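PDB 6HV6: toxin PAU_02230 from Photorhabdus asymbiotica subsp. asymbiotica ATCC 43949, which is a bacterial toxin whose modelled part joins a helical region to a compact body built round a six-stranded antiparallel sheet. Local coordinates for residues Q80-T85 / R136-D141; N124-S129 / A151-E156; F164-D169 / Q188-K193; S197-E202 / Y308-G313. The protein carries 1 engineered substitution. All blocks are in the same frame, centred on the assembly; numbering follows the deposited sequence.

The four contacts fall into two neighbourhoods. Contacts 1 and 2 belong to the outlying helical region, each centred about 27 Å from the centre of the chain; their own centres are 13 Å apart, and the ring of Tyr137 meets Met154 and Ala151 between them. Contacts 3 and 4 lie near the middle, 12 Å apart centre to centre. They touch directly: Gln188 NE2 bonds to Ser197 OG at 2.9 Å, and Tyr191 OH makes a weak bond to Glu202 OE2. Helix 144-176 supplies one side of contacts 2 and 3. A bound EPE molecule lies about 4 Å from the side chain of Ala199 in contact 4. The nearest atoms of contact 4 and of contacts 1 and 2 are about 17 Å apart.

Contact 1: residues Q80-T85 / R136-D141; sequences QENFDT and RYISPD
Ile138 of helix 130-138 reaches Asn82 and Thr85, which stand three residues apart on helix 80-93. Two branches of the isoleucine make the contact. Its CG2 methyl meets Thr85 CG2 at 3.8 Å, while CD1 lies 3.7 Å from Asn82 OD1 and close to the carbon of the same amide. Both partners cross the isoleucine at about a right angle. With chi1 at 66°, CG1 sits between the backbone N and the carbonyl carbon, and the extended end then carries CD1 to the asparagine.

The polar bonds stay within each segment. Thr85 OG1 turns back to Glu81 O at 3.1 Å, on the face of that carbonyl opposite Thr85 N. Gln80 NE2 and Asp84 OD1 pair at 2.7 Å one turn along. Beyond Ile138, Asp141 OD1 takes a salt bridge from Arg136 NH1 at 2.8 Å and, from above the carboxylate plane, a bond from Ser139 OG at 2.6 Å.

Next to Ile138, Tyr137 packs on Met86, Met89 and Ala90, extending the junction of the two helices inward. Across the contact itself the join is dispersive: one methyl pair meets, a second methyl rests on the Asn82 amide, no hydrogen bond crosses, and the threonine hydroxyl is engaged with its own helix.

Contact 2: residues N124-S129 / A151-E156; sequences NFNGLS and AGKMNE
This is a loop-to-helix contact in which one long lysine crosses from helix 144-176 to the turn ahead of helix 130-138. Lys153 is the sole residue of its segment to touch the loop, and it does so with both the aliphatic and the charged part of its chain. The methylenes lie against the base of Phe125, CD approaching Phe125 CB at 3.8 Å, while the phenyl ring leads off elsewhere, packing on Thr146 and Leu150 of the same long helix.

At the end, Lys153 NZ donates to Asn126 OD1 at 2.7 Å. The C=O...N angle is 131° and the ammonium is tilted 24° from the carbonyl plane. The lysine is straight through its middle torsions and bends only at the last, chi4 -63°, which swings NZ to the amide oxygen. Tyr117 O is a second acceptor for NZ, and the charge is thus held by two oxygens.

The loop keeps its own shape. A type I turn runs from Phe125 to Leu128, closed by Leu128 N to Phe125 O at 3.1 Å, with Asn126 at its second position. The next residue, Ser129, is the N-cap of helix 130-138, its OG bonding Lys132 N.

Met154, adjacent to the lysine, packs on Leu130, Lys133 and Ile134, and helix 130-138 therefore lies against helix 144-176 beside the loop that Lys153 holds.

Contact 3: residues F164-D169 / Q188-K193; sequences FQTAKD and QNLYLK. With EDO (1,2-ethanediol), chain B.
Thr166 of helix 144-176 packs against Leu190 and Asn189 of the short helix 188-191. In the apolar part, Thr166 CG2 touches Leu190 CG at 3.8 Å, and Thr166 CB meets the CD2 branch of the leucine. The two side chains slide past each other in opposite directions. The threonine methyl is anti to the backbone N, which sets it toward the leucine, and it also brushes Asn189 CB at 4.2 Å. Behind Leu190 stand Phe73 of strand 71-74 and Met223 of helix 215-224.

The polar part runs through solvent. One water bonds Thr166 OG1 at 2.6 Å, accepts from Asn189 ND2 at 3.1 Å, and is hydrogen-bonded to O1 of a 1,2-ethanediol. That O1 donates to Asp169 OD2 at 2.7 Å, one turn on from Thr166. The hydroxyl of Thr166 is bonded as well to Asn162 O of its own helix. On the other carboxylate oxygen, Asp169 OD1 takes Gln165 NE2 at 3.0 Å on its syn side, which helps to fix how the carboxylate is turned.

No direct hydrogen bond joins 164-169 to 188-193: methyl and isobutyl groups hold the inner side, and the polar groups of Thr166, Asn189 and Asp169 are linked through a water and the diol, probably a crystallisation additive.

Contact 4: residues S197-E202 / Y308-G313; sequences SEALPE and YDPNYG. Engineered in segment 197-202: Ala199 (natural residue Cys). With EDO (1,2-ethanediol), chain G.
Asp309 O, just before the Pro310 that packs on Ala199 across the contact, is gripped by two backbone donors, Tyr312 N at 2.7 Å and Gly313 N at 2.8 Å. Tyr312 and Gly313 thus face Asp309 as a classic beta bulge between strands 304-309 and 313-317. The aspartate side chain closes an Asx turn over the same bend: its OD1 accepts from Asn311 N, which comes from above the carboxylate plane, and also bonds His289 NE2.

Held in this turn, Pro310 presents CB to the engineered Ala199 (cysteine in the natural sequence), CB to CB 3.8 Å. Ala199 opens helix 199-211, with Glu198 as N-cap and Ser197 OG accepting from Ala199 N in an ST turn. Ala199 also touches His289, the histidine bonded by Asp309 OD1; such a helix start on a central antiparallel sheet is consistent with a papain-like layout.

Glu202, one turn on, passes slantwise over the proline, its OE1 3.3 Å from Pro310 CB. Tyr308, its CG anti to the backbone N (chi1 172°), crosses the glutamate at about a right angle. Its hydroxyl reaches Glu202 CB at 3.5 Å, and its ring edge, through CE2, meets Glu202 O at 3.5 Å. Asn311 ND2 donates to O1 of a 1,2-ethanediol with an N-H...O angle of 172°.

Contact 1: residues Q80-T85 / R136-D141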
loop_
_atom_site.group_PDB
_atom_site.type_symbol
_atom_site.label_atom_id
_atom_site.label_comp_id
_atom_site.label_asym_id
_atom_site.label_seq_id
_atom_site.Cartn_x
_atom_site.Cartn_y
_atom_site.Cartn_z
ATOM N N GLN A 80 -16.677 17.201 -1.776
ATOM C CA GLN A 80 -15.844 16.376 -2.647
ATOM C C GLN A 80 -15.335 17.166 -3.846
ATOM O O GLN A 80 -14.161 17.052 -4.220
ATOM C CB GLN A 80 -16.618 15.139 -3.112
ATOM C CG GLN A 80 -15.768 14.134 -3.899
ATOM C CD GLN A 80 -14.646 13.531 -3.065
ATOM O OE1 GLN A 80 -14.891 12.902 -2.033
ATOM N NE2 GLN A 80 -13.404 13.728 -3.507
ATOM N N GLU A 81 -16.200 17.979 -4.452
ATOM C CA GLU A 81 -15.819 18.727 -5.647
ATOM C C GLU A 81 -14.713 19.731 -5.348
ATOM O O GLU A 81 -13.733 19.836 -6.101
ATOM C CB GLU A 81 -17.044 19.434 -6.227
ATOM C CG GLU A 81 -16.766 20.174 -7.516
ATOM C CD GLU A 81 -17.992 20.872 -8.068
ATOM O OE1 GLU A 81 -19.118 20.503 -7.667
ATOM O OE2 GLU A 81 -17.827 21.788 -8.902
ATOM N N ASN A 82 -14.841 20.475 -4.248
ATOM C CA ASN A 82 -13.770 21.397 -3.878
ATOM C C ASN A 82 -12.496 20.642 -3.510
ATOM O O ASN A 82 -11.393 21.074 -3.854
ATOM C CB ASN A 82 -14.210 22.302 -2.730
ATOM C CG ASN A 82 -15.260 23.302 -3.156
ATOM O OD1 ASN A 82 -15.520 23.456 -4.347
ATOM N ND2 ASN A 82 -15.863 23.989 -2.192
ATOM N N PHE A 83 -12.628 19.515 -2.811
ATOM C CA PHE A 83 -11.457 18.701 -2.501
ATOM C C PHE A 83 -10.734 18.284 -3.777
ATOM O O PHE A 83 -9.512 18.416 -3.880
ATOM C CB PHE A 83 -11.873 17.477 -1.685
ATOM C CG PHE A 83 -10.725 16.578 -1.303
ATOM C CD1 PHE A 83 -9.994 16.818 -0.154
ATOM C CD2 PHE A 83 -10.389 15.483 -2.089
ATOM C CE1 PHE A 83 -8.939 15.996 0.198
ATOM C CE2 PHE A 83 -9.334 14.654 -1.738
ATOM C CZ PHE A 83 -8.610 14.911 -0.594
ATOM N N ASP A 84 -11.481 17.788 -4.769
ATOM C CA ASP A 84 -10.873 17.369 -6.029
ATOM C C ASP A 84 -10.182 18.538 -6.732
ATOM O O ASP A 84 -9.077 18.385 -7.262
ATOM C CB ASP A 84 -11.931 16.737 -6.940
ATOM C CG ASP A 84 -12.557 15.471 -6.341
ATOM O OD1 ASP A 84 -11.928 14.823 -5.473
ATOM O OD2 ASP A 84 -13.684 15.116 -6.747
ATOM N N THR A 85 -10.814 19.715 -6.738
ATOM C CA THR A 85 -10.182 20.901 -7.312
ATOM C C THR A 85 -8.863 21.222 -6.612
ATOM O O THR A 85 -7.853 21.518 -7.262
ATOM C CB THR A 85 -11.141 22.091 -7.228
ATOM O OG1 THR A 85 -12.300 21.824 -8.022
ATOM C CG2 THR A 85 -10.481 23.348 -7.747
ATOM N N ARG A 136 -10.685 28.560 0.484
ATOM C CA ARG A 136 -9.658 29.594 0.383
ATOM C C ARG A 136 -8.482 29.113 -0.463
ATOM O O ARG A 136 -7.935 29.873 -1.272
ATOM C CB ARG A 136 -9.183 30.004 1.781
ATOM C CG ARG A 136 -10.314 30.519 2.678
ATOM C CD ARG A 136 -10.924 31.805 2.108
ATOM N NE ARG A 136 -9.964 32.892 2.246
ATOM C CZ ARG A 136 -9.531 33.652 1.245
ATOM N NH1 ARG A 136 -9.999 33.469 0.024
ATOM N NH2 ARG A 136 -8.637 34.606 1.477
ATOM N N TYR A 137 -8.108 27.847 -0.321
ATOM C CA TYR A 137 -7.004 27.317 -1.117
ATOM C C TYR A 137 -7.307 27.445 -2.602
ATOM O O TYR A 137 -6.463 27.888 -3.389
ATOM C CB TYR A 137 -6.761 25.856 -0.750
ATOM C CG TYR A 137 -5.614 25.190 -1.487
ATOM C CD1 TYR A 137 -5.740 24.778 -2.818
ATOM C CD2 TYR A 137 -4.417 24.932 -0.833
ATOM C CE1 TYR A 137 -4.682 24.140 -3.475
ATOM C CE2 TYR A 137 -3.367 24.311 -1.476
ATOM C CZ TYR A 137 -3.496 23.919 -2.789
ATOM O OH TYR A 137 -2.418 23.294 -3.401
ATOM N N ILE A 138 -8.518 27.050 -3.009
ATOM C CA ILE A 138 -8.830 27.046 -4.430
ATOM C C ILE A 138 -9.204 28.424 -4.944
ATOM O O ILE A 138 -9.307 28.602 -6.160
ATOM C CB ILE A 138 -9.942 26.027 -4.748
ATOM C CG1 ILE A 138 -11.267 26.415 -4.114
ATOM C CG2 ILE A 138 -9.543 24.642 -4.254
ATOM C CD1 ILE A 138 -12.356 25.395 -4.386
ATOM N N SER A 139 -9.389 29.405 -4.061
ATOM C CA SER A 139 -9.774 30.738 -4.507
ATOM C C SER A 139 -8.584 31.432 -5.162
ATOM O O SER A 139 -7.441 31.246 -4.738
ATOM C CB SER A 139 -10.272 31.581 -3.332
ATOM O OG SER A 139 -10.510 32.929 -3.728
ATOM N N PRO A 140 -8.820 32.267 -6.176
ATOM C CA PRO A 140 -7.697 32.951 -6.821
ATOM C C PRO A 140 -7.143 34.115 -6.016
ATOM O O PRO A 140 -6.092 34.650 -6.391
ATOM C CB PRO A 140 -8.291 33.432 -8.152
ATOM C CG PRO A 140 -9.728 33.570 -7.887
ATOM C CD PRO A 140 -10.094 32.519 -6.870
ATOM N N ASP A 141 -7.782 34.526 -4.923
ATOM C CA ASP A 141 -7.205 35.615 -4.145
ATOM C C ASP A 141 -6.237 35.137 -3.060
ATOM O O ASP A 141 -5.764 35.960 -2.274
ATOM C CB ASP A 141 -8.307 36.501 -3.539
ATOM C CG ASP A 141 -9.198 35.759 -2.569
ATOM O OD1 ASP A 141 -9.030 34.537 -2.402
ATOM O OD2 ASP A 141 -10.083 36.404 -1.974
#

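Contact 2: residues N124-S129 / A151-E156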
loop_
_atom_site.group_PDB
_atom_site.type_symbol
_atom_site.label_atom_id
_atom_site.label_comp_id
_atom_site.label_asym_id
_atom_site.label_seq_id
_atom_site.Cartn_x
_atom_site.Cartn_y
_atom_site.Cartn_z
ATOM N N ASN A 124 -5.145 33.554 11.224
ATOM C CA ASN A 124 -6.562 33.709 10.915
ATOM C C ASN A 124 -7.142 32.464 10.260
ATOM O O ASN A 124 -8.362 32.272 10.290
ATOM C CB ASN A 124 -6.768 34.915 10.000
ATOM C CG ASN A 124 -6.345 34.631 8.572
ATOM O OD1 ASN A 124 -5.160 34.637 8.251
ATOM N ND2 ASN A 124 -7.319 34.358 7.708
ATOM N N PHE A 125 -6.300 31.611 9.666
ATOM C CA PHE A 125 -6.797 30.375 9.082
ATOM C C PHE A 125 -7.061 29.309 10.134
ATOM O O PHE A 125 -7.796 28.357 9.859
ATOM C CB PHE A 125 -5.800 29.823 8.045
ATOM C CG PHE A 125 -5.652 30.689 6.829
ATOM C CD1 PHE A 125 -6.759 31.237 6.216
ATOM C CD2 PHE A 125 -4.405 30.957 6.299
ATOM C CE1 PHE A 125 -6.639 32.032 5.089
ATOM C CE2 PHE A 125 -4.279 31.762 5.182
ATOM C CZ PHE A 125 -5.394 32.305 4.582
ATOM N N ASN A 126 -6.487 29.446 11.334
ATOM C CA ASN A 126 -6.660 28.395 12.331
ATOM C C ASN A 126 -8.120 28.217 12.749
ATOM O O ASN A 126 -8.532 27.109 13.103
ATOM C CB ASN A 126 -5.804 28.695 13.556
ATOM C CG ASN A 126 -4.339 28.517 13.278
ATOM O OD1 ASN A 126 -3.955 27.767 12.370
ATOM N ND2 ASN A 126 -3.513 29.162 14.069
ATOM N N GLY A 127 -8.906 29.270 12.747
ATOM C CA GLY A 127 -10.267 29.027 13.192
ATOM C C GLY A 127 -11.207 28.422 12.166
ATOM O O GLY A 127 -12.360 28.128 12.499
ATOM N N LEU A 128 -10.751 28.208 10.937
ATOM C CA LEU A 128 -11.626 27.886 9.821
ATOM C C LEU A 128 -11.882 26.386 9.728
ATOM O O LEU A 128 -11.031 25.563 10.072
ATOM C CB LEU A 128 -11.020 28.389 8.511
ATOM C CG LEU A 128 -10.760 29.897 8.440
ATOM C CD1 LEU A 128 -10.285 30.310 7.051
ATOM C CD2 LEU A 128 -12.010 30.673 8.831
ATOM N N SER A 129 -13.082 26.036 9.290
ATOM C CA SER A 129 -13.394 24.642 9.020
ATOM C C SER A 129 -12.552 24.131 7.857
ATOM O O SER A 129 -11.988 24.905 7.076
ATOM C CB SER A 129 -14.874 24.477 8.676
ATOM O OG SER A 129 -15.129 25.095 7.437
ATOM N N ALA A 151 -2.259 24.211 2.618
ATOM C CA ALA A 151 -1.941 22.798 2.465
ATOM C C ALA A 151 -1.258 22.256 3.714
ATOM O O ALA A 151 -1.561 21.145 4.164
ATOM C CB ALA A 151 -1.050 22.595 1.246
ATOM N N GLY A 152 -0.338 23.028 4.295
ATOM C CA GLY A 152 0.288 22.596 5.534
ATOM C C GLY A 152 -0.721 22.407 6.652
ATOM O O GLY A 152 -0.718 21.384 7.341
ATOM N N LYS A 153 -1.618 23.383 6.827
ATOM C CA LYS A 153 -2.597 23.316 7.914
ATOM C C LYS A 153 -3.616 22.202 7.705
ATOM O O LYS A 153 -4.149 21.664 8.684
ATOM C CB LYS A 153 -3.314 24.666 8.058
ATOM C CG LYS A 153 -2.424 25.794 8.632
ATOM C CD LYS A 153 -3.217 27.119 8.802
ATOM C CE LYS A 153 -2.322 28.208 9.392
ATOM N NZ LYS A 153 -1.820 27.897 10.771
ATOM N N MET A 154 -3.912 21.856 6.452
ATOM C CA MET A 154 -4.857 20.796 6.113
ATOM C C MET A 154 -4.225 19.412 6.029
ATOM O O MET A 154 -4.948 18.437 5.793
ATOM C CB MET A 154 -5.525 21.099 4.772
ATOM C CG MET A 154 -6.544 22.248 4.849
ATOM S SD MET A 154 -7.363 22.429 3.257
ATOM C CE MET A 154 -6.215 23.444 2.347
ATOM N N ASN A 155 -2.908 19.300 6.207
ATOM C CA ASN A 155 -2.222 18.061 5.842
ATOM C C ASN A 155 -2.754 16.851 6.609
ATOM O O ASN A 155 -2.922 15.765 6.036
ATOM C CB ASN A 155 -0.719 18.210 6.054
ATOM C CG ASN A 155 0.053 17.070 5.411
ATOM O OD1 ASN A 155 -0.003 16.877 4.199
ATOM N ND2 ASN A 155 0.753 16.298 6.225
ATOM N N GLU A 156 -3.010 16.998 7.902
ATOM C CA GLU A 156 -3.516 15.852 8.650
ATOM C C GLU A 156 -4.925 15.487 8.202
ATOM O O GLU A 156 -5.258 14.304 8.089
ATOM C CB GLU A 156 -3.479 16.142 10.152
ATOM C CG GLU A 156 -2.061 16.195 10.732
ATOM C CD GLU A 156 -1.212 14.980 10.362
ATOM O OE1 GLU A 156 -1.706 13.843 10.462
ATOM O OE2 GLU A 156 -0.045 15.164 9.954
#

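Contact 3: residues F164-D169 / Q188-K193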
loop_
_atom_site.group_PDB
_atom_site.type_symbol
_atom_site.label_atom_id
_atom_site.label_comp_id
_atom_site.label_asym_id
_atom_site.label_seq_id
_atom_site.Cartn_x
_atom_site.Cartn_y
_atom_site.Cartn_z
ATOM N N PHE A 164 -9.315 7.097 4.895
ATOM C CA PHE A 164 -10.674 6.572 4.885
ATOM C C PHE A 164 -11.034 6.010 3.517
ATOM O O PHE A 164 -11.704 4.971 3.417
ATOM C CB PHE A 164 -11.669 7.645 5.299
ATOM C CG PHE A 164 -13.071 7.128 5.433
ATOM C CD1 PHE A 164 -13.463 6.435 6.566
ATOM C CD2 PHE A 164 -13.989 7.319 4.416
ATOM C CE1 PHE A 164 -14.753 5.950 6.694
ATOM C CE2 PHE A 164 -15.282 6.839 4.534
ATOM C CZ PHE A 164 -15.664 6.153 5.672
ATOM N N GLN A 165 -10.583 6.670 2.446
ATOM C CA GLN A 165 -10.820 6.128 1.112
ATOM C C GLN A 165 -10.075 4.808 0.902
ATOM O O GLN A 165 -10.632 3.860 0.326
ATOM C CB GLN A 165 -10.417 7.142 0.043
ATOM C CG GLN A 165 -10.702 6.667 -1.367
ATOM C CD GLN A 165 -12.191 6.556 -1.644
ATOM O OE1 GLN A 165 -12.960 7.446 -1.291
ATOM N NE2 GLN A 165 -12.606 5.447 -2.263
ATOM N N THR A 166 -8.820 4.721 1.348
ATOM C CA THR A 166 -8.103 3.448 1.240
ATOM C C THR A 166 -8.831 2.349 2.001
ATOM O O THR A 166 -8.993 1.229 1.492
ATOM C CB THR A 166 -6.673 3.590 1.752
ATOM O OG1 THR A 166 -6.002 4.607 0.996
ATOM C CG2 THR A 166 -5.921 2.256 1.606
ATOM N N ALA A 167 -9.290 2.651 3.218
ATOM C CA ALA A 167 -10.057 1.671 3.983
ATOM C C ALA A 167 -11.302 1.236 3.217
ATOM O O ALA A 167 -11.628 0.044 3.165
ATOM C CB ALA A 167 -10.429 2.252 5.348
ATOM N N LYS A 168 -11.997 2.191 2.594
ATOM C CA LYS A 168 -13.172 1.852 1.794
ATOM C C LYS A 168 -12.798 0.981 0.598
ATOM O O LYS A 168 -13.522 0.035 0.254
ATOM C CB LYS A 168 -13.866 3.131 1.338
ATOM C CG LYS A 168 -15.342 2.981 1.075
ATOM C CD LYS A 168 -16.060 4.320 1.245
ATOM C CE LYS A 168 -15.641 5.317 0.187
ATOM N NZ LYS A 168 -16.092 4.875 -1.163
ATOM N N ASP A 169 -11.683 1.297 -0.060
ATOM C CA ASP A 169 -11.199 0.459 -1.152
ATOM C C ASP A 169 -10.891 -0.953 -0.665
ATOM O O ASP A 169 -11.157 -1.937 -1.370
ATOM C CB ASP A 169 -9.937 1.064 -1.772
ATOM C CG ASP A 169 -10.180 2.403 -2.457
ATOM O OD1 ASP A 169 -11.353 2.775 -2.667
ATOM O OD2 ASP A 169 -9.177 3.079 -2.782
ATOM N N GLN A 188 -1.236 -1.651 2.256
ATOM C CA GLN A 188 0.060 -1.063 2.630
ATOM C C GLN A 188 0.024 0.459 2.572
ATOM O O GLN A 188 0.778 1.121 3.299
ATOM C CB GLN A 188 1.204 -1.597 1.761
ATOM C CG GLN A 188 1.100 -1.222 0.288
ATOM C CD GLN A 188 2.377 -1.496 -0.505
ATOM O OE1 GLN A 188 3.445 -1.732 0.068
ATOM N NE2 GLN A 188 2.274 -1.442 -1.831
ATOM N N ASN A 189 -0.852 1.041 1.743
ATOM C CA ASN A 189 -0.947 2.503 1.720
ATOM C C ASN A 189 -1.414 3.067 3.050
ATOM O O ASN A 189 -1.108 4.224 3.372
ATOM C CB ASN A 189 -1.863 2.950 0.584
ATOM C CG ASN A 189 -1.187 2.823 -0.751
ATOM O OD1 ASN A 189 0.041 2.699 -0.812
ATOM N ND2 ASN A 189 -1.962 2.856 -1.830
ATOM N N LEU A 190 -2.132 2.277 3.835
ATOM C CA LEU A 190 -2.496 2.729 5.168
ATOM C C LEU A 190 -1.279 2.765 6.083
ATOM O O LEU A 190 -1.010 3.776 6.732
ATOM C CB LEU A 190 -3.572 1.817 5.753
ATOM C CG LEU A 190 -4.994 2.052 5.240
ATOM C CD1 LEU A 190 -5.959 1.138 5.969
ATOM C CD2 LEU A 190 -5.365 3.505 5.450
ATOM N N TYR A 191 -0.531 1.669 6.158
ATOM C CA TYR A 191 0.501 1.603 7.182
ATOM C C TYR A 191 1.864 2.087 6.707
ATOM O O TYR A 191 2.751 2.275 7.547
ATOM C CB TYR A 191 0.618 0.182 7.761
ATOM C CG TYR A 191 0.998 -0.919 6.805
ATOM C CD1 TYR A 191 0.053 -1.845 6.376
ATOM C CD2 TYR A 191 2.305 -1.063 6.351
ATOM C CE1 TYR A 191 0.391 -2.864 5.525
ATOM C CE2 TYR A 191 2.647 -2.077 5.490
ATOM C CZ TYR A 191 1.681 -2.971 5.082
ATOM O OH TYR A 191 2.001 -3.981 4.222
ATOM N N LEU A 192 2.058 2.312 5.406
ATOM C CA LEU A 192 3.323 2.858 4.932
ATOM C C LEU A 192 3.375 4.378 4.970
ATOM O O LEU A 192 4.428 4.944 4.670
ATOM C CB LEU A 192 3.634 2.382 3.512
ATOM C CG LEU A 192 4.196 0.960 3.428
ATOM C CD1 LEU A 192 4.595 0.623 1.997
ATOM C CD2 LEU A 192 5.358 0.753 4.393
ATOM N N LYS A 193 2.278 5.049 5.314
ATOM C CA LYS A 193 2.280 6.496 5.524
ATOM C C LYS A 193 2.877 7.237 4.329
ATOM O O LYS A 193 3.731 8.114 4.479
ATOM C CB LYS A 193 3.041 6.860 6.797
ATOM C CG LYS A 193 2.512 6.238 8.068
ATOM C CD LYS A 193 3.375 6.660 9.253
ATOM C CE LYS A 193 2.911 5.974 10.509
ATOM N NZ LYS A 193 2.603 4.556 10.184
HETATM C C1 EDO B . -6.089 0.888 -2.059
HETATM O O1 EDO B . -6.649 2.165 -2.394
HETATM C C2 EDO B . -4.617 0.861 -2.458
HETATM O O2 EDO B . -4.497 0.679 -3.873
HETATM O O HOH W 1 -4.825 3.948 -1.252
#

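Contact 4: residues S197-E202 / Y308-G313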
loop_
_atom_site.group_PDB
_atom_site.type_symbol
_atom_site.label_atom_id
_atom_site.label_comp_id
_atom_site.label_asym_id
_atom_site.label_seq_id
_atom_site.Cartn_x
_atom_site.Cartn_y
_atom_site.Cartn_z
ATOM N N SER A 197 6.178 2.033 -2.173
ATOM C CA SER A 197 5.690 0.670 -2.052
ATOM C C SER A 197 6.780 -0.290 -1.584
ATOM O O SER A 197 7.922 -0.231 -2.039
ATOM C CB SER A 197 5.154 0.202 -3.398
ATOM O OG SER A 197 4.758 -1.153 -3.274
ATOM N N GLU A 198 6.421 -1.203 -0.697
ATOM C CA GLU A 198 7.332 -2.273 -0.312
ATOM C C GLU A 198 6.742 -3.633 -0.672
ATOM O O GLU A 198 6.931 -4.614 0.033
ATOM C CB GLU A 198 7.678 -2.199 1.175
ATOM C CG GLU A 198 8.469 -0.957 1.563
ATOM C CD GLU A 198 9.832 -0.895 0.897
ATOM O OE1 GLU A 198 10.308 -1.954 0.430
ATOM O OE2 GLU A 198 10.417 0.217 0.831
ATOM N N ALA A 199 6.046 -3.700 -1.803
ATOM C CA ALA A 199 5.290 -4.899 -2.146
ATOM C C ALA A 199 6.198 -6.103 -2.388
ATOM O O ALA A 199 5.814 -7.232 -2.074
ATOM C CB ALA A 199 4.418 -4.620 -3.379
ATOM N N LEU A 200 7.395 -5.900 -2.952
ATOM C CA LEU A 200 8.296 -7.027 -3.180
ATOM C C LEU A 200 8.718 -7.696 -1.871
ATOM O O LEU A 200 8.492 -8.906 -1.717
ATOM C CB LEU A 200 9.500 -6.584 -4.024
ATOM C CG LEU A 200 10.654 -7.594 -4.160
ATOM C CD1 LEU A 200 10.201 -8.897 -4.820
ATOM C CD2 LEU A 200 11.832 -6.993 -4.940
ATOM N N PRO A 201 9.309 -6.983 -0.905
ATOM C CA PRO A 201 9.679 -7.671 0.342
ATOM C C PRO A 201 8.474 -8.122 1.142
ATOM O O PRO A 201 8.564 -9.141 1.835
ATOM C CB PRO A 201 10.503 -6.621 1.104
ATOM C CG PRO A 201 10.009 -5.295 0.553
ATOM C CD PRO A 201 9.746 -5.576 -0.905
ATOM N N GLU A 202 7.358 -7.386 1.091
ATOM C CA GLU A 202 6.152 -7.846 1.770
ATOM C C GLU A 202 5.723 -9.204 1.231
ATOM O O GLU A 202 5.418 -10.120 2.000
ATOM C CB GLU A 202 5.034 -6.802 1.617
ATOM C CG GLU A 202 5.278 -5.580 2.508
ATOM C CD GLU A 202 4.529 -4.332 2.062
ATOM O OE1 GLU A 202 3.929 -4.317 0.970
ATOM O OE2 GLU A 202 4.540 -3.353 2.831
ATOM N N TYR A 308 -2.224 -12.992 -1.915
ATOM C CA TYR A 308 -1.789 -11.844 -1.119
ATOM C C TYR A 308 -1.453 -10.698 -2.063
ATOM O O TYR A 308 -0.487 -10.785 -2.833
ATOM C CB TYR A 308 -0.573 -12.185 -0.256
ATOM C CG TYR A 308 0.056 -10.989 0.468
ATOM C CD1 TYR A 308 -0.731 -10.000 1.042
ATOM C CD2 TYR A 308 1.430 -10.863 0.583
ATOM C CE1 TYR A 308 -0.170 -8.924 1.721
ATOM C CE2 TYR A 308 1.997 -9.776 1.256
ATOM C CZ TYR A 308 1.193 -8.826 1.813
ATOM O OH TYR A 308 1.756 -7.764 2.468
ATOM N N ASP A 309 -2.266 -9.638 -2.027
ATOM C CA ASP A 309 -1.927 -8.387 -2.701
ATOM C C ASP A 309 -1.520 -7.380 -1.643
ATOM O O ASP A 309 -2.384 -6.909 -0.884
ATOM C CB ASP A 309 -3.101 -7.852 -3.517
ATOM C CG ASP A 309 -2.759 -6.581 -4.301
ATOM O OD1 ASP A 309 -1.696 -5.979 -4.079
ATOM O OD2 ASP A 309 -3.567 -6.196 -5.170
ATOM N N PRO A 310 -0.233 -7.028 -1.551
ATOM C CA PRO A 310 0.208 -6.036 -0.553
ATOM C C PRO A 310 -0.591 -4.749 -0.530
ATOM O O PRO A 310 -0.636 -4.096 0.516
ATOM C CB PRO A 310 1.660 -5.775 -0.968
ATOM C CG PRO A 310 2.117 -7.121 -1.486
ATOM C CD PRO A 310 0.909 -7.627 -2.271
ATOM N N ASN A 311 -1.221 -4.358 -1.650
ATOM C CA ASN A 311 -2.035 -3.145 -1.645
ATOM C C ASN A 311 -3.315 -3.311 -0.839
ATOM O O ASN A 311 -3.896 -2.304 -0.420
ATOM C CB ASN A 311 -2.396 -2.731 -3.080
ATOM C CG ASN A 311 -1.279 -1.984 -3.766
ATOM O OD1 ASN A 311 -0.438 -1.380 -3.111
ATOM N ND2 ASN A 311 -1.262 -2.023 -5.097
ATOM N N TYR A 312 -3.756 -4.551 -0.606
ATOM C CA TYR A 312 -5.052 -4.794 0.025
ATOM C C TYR A 312 -4.992 -5.758 1.205
ATOM O O TYR A 312 -5.466 -5.434 2.299
ATOM C CB TYR A 312 -6.033 -5.335 -1.007
ATOM C CG TYR A 312 -6.342 -4.371 -2.111
ATOM C CD1 TYR A 312 -7.256 -3.340 -1.922
ATOM C CD2 TYR A 312 -5.725 -4.492 -3.357
ATOM C CE1 TYR A 312 -7.548 -2.464 -2.941
ATOM C CE2 TYR A 312 -6.015 -3.615 -4.379
ATOM C CZ TYR A 312 -6.926 -2.602 -4.163
ATOM O OH TYR A 312 -7.238 -1.726 -5.182
ATOM N N GLY A 313 -4.435 -6.936 1.000
ATOM C CA GLY A 313 -4.463 -7.962 2.028
ATOM C C GLY A 313 -4.462 -9.349 1.398
ATOM O O GLY A 313 -3.979 -9.529 0.280
HETATM C C1 EDO G . 0.995 -0.557 -8.037
HETATM O O1 EDO G . 0.734 -0.370 -6.643
HETATM C C2 EDO G . -0.321 -0.788 -8.767
HETATM O O2 EDO G . -1.144 0.377 -8.628
#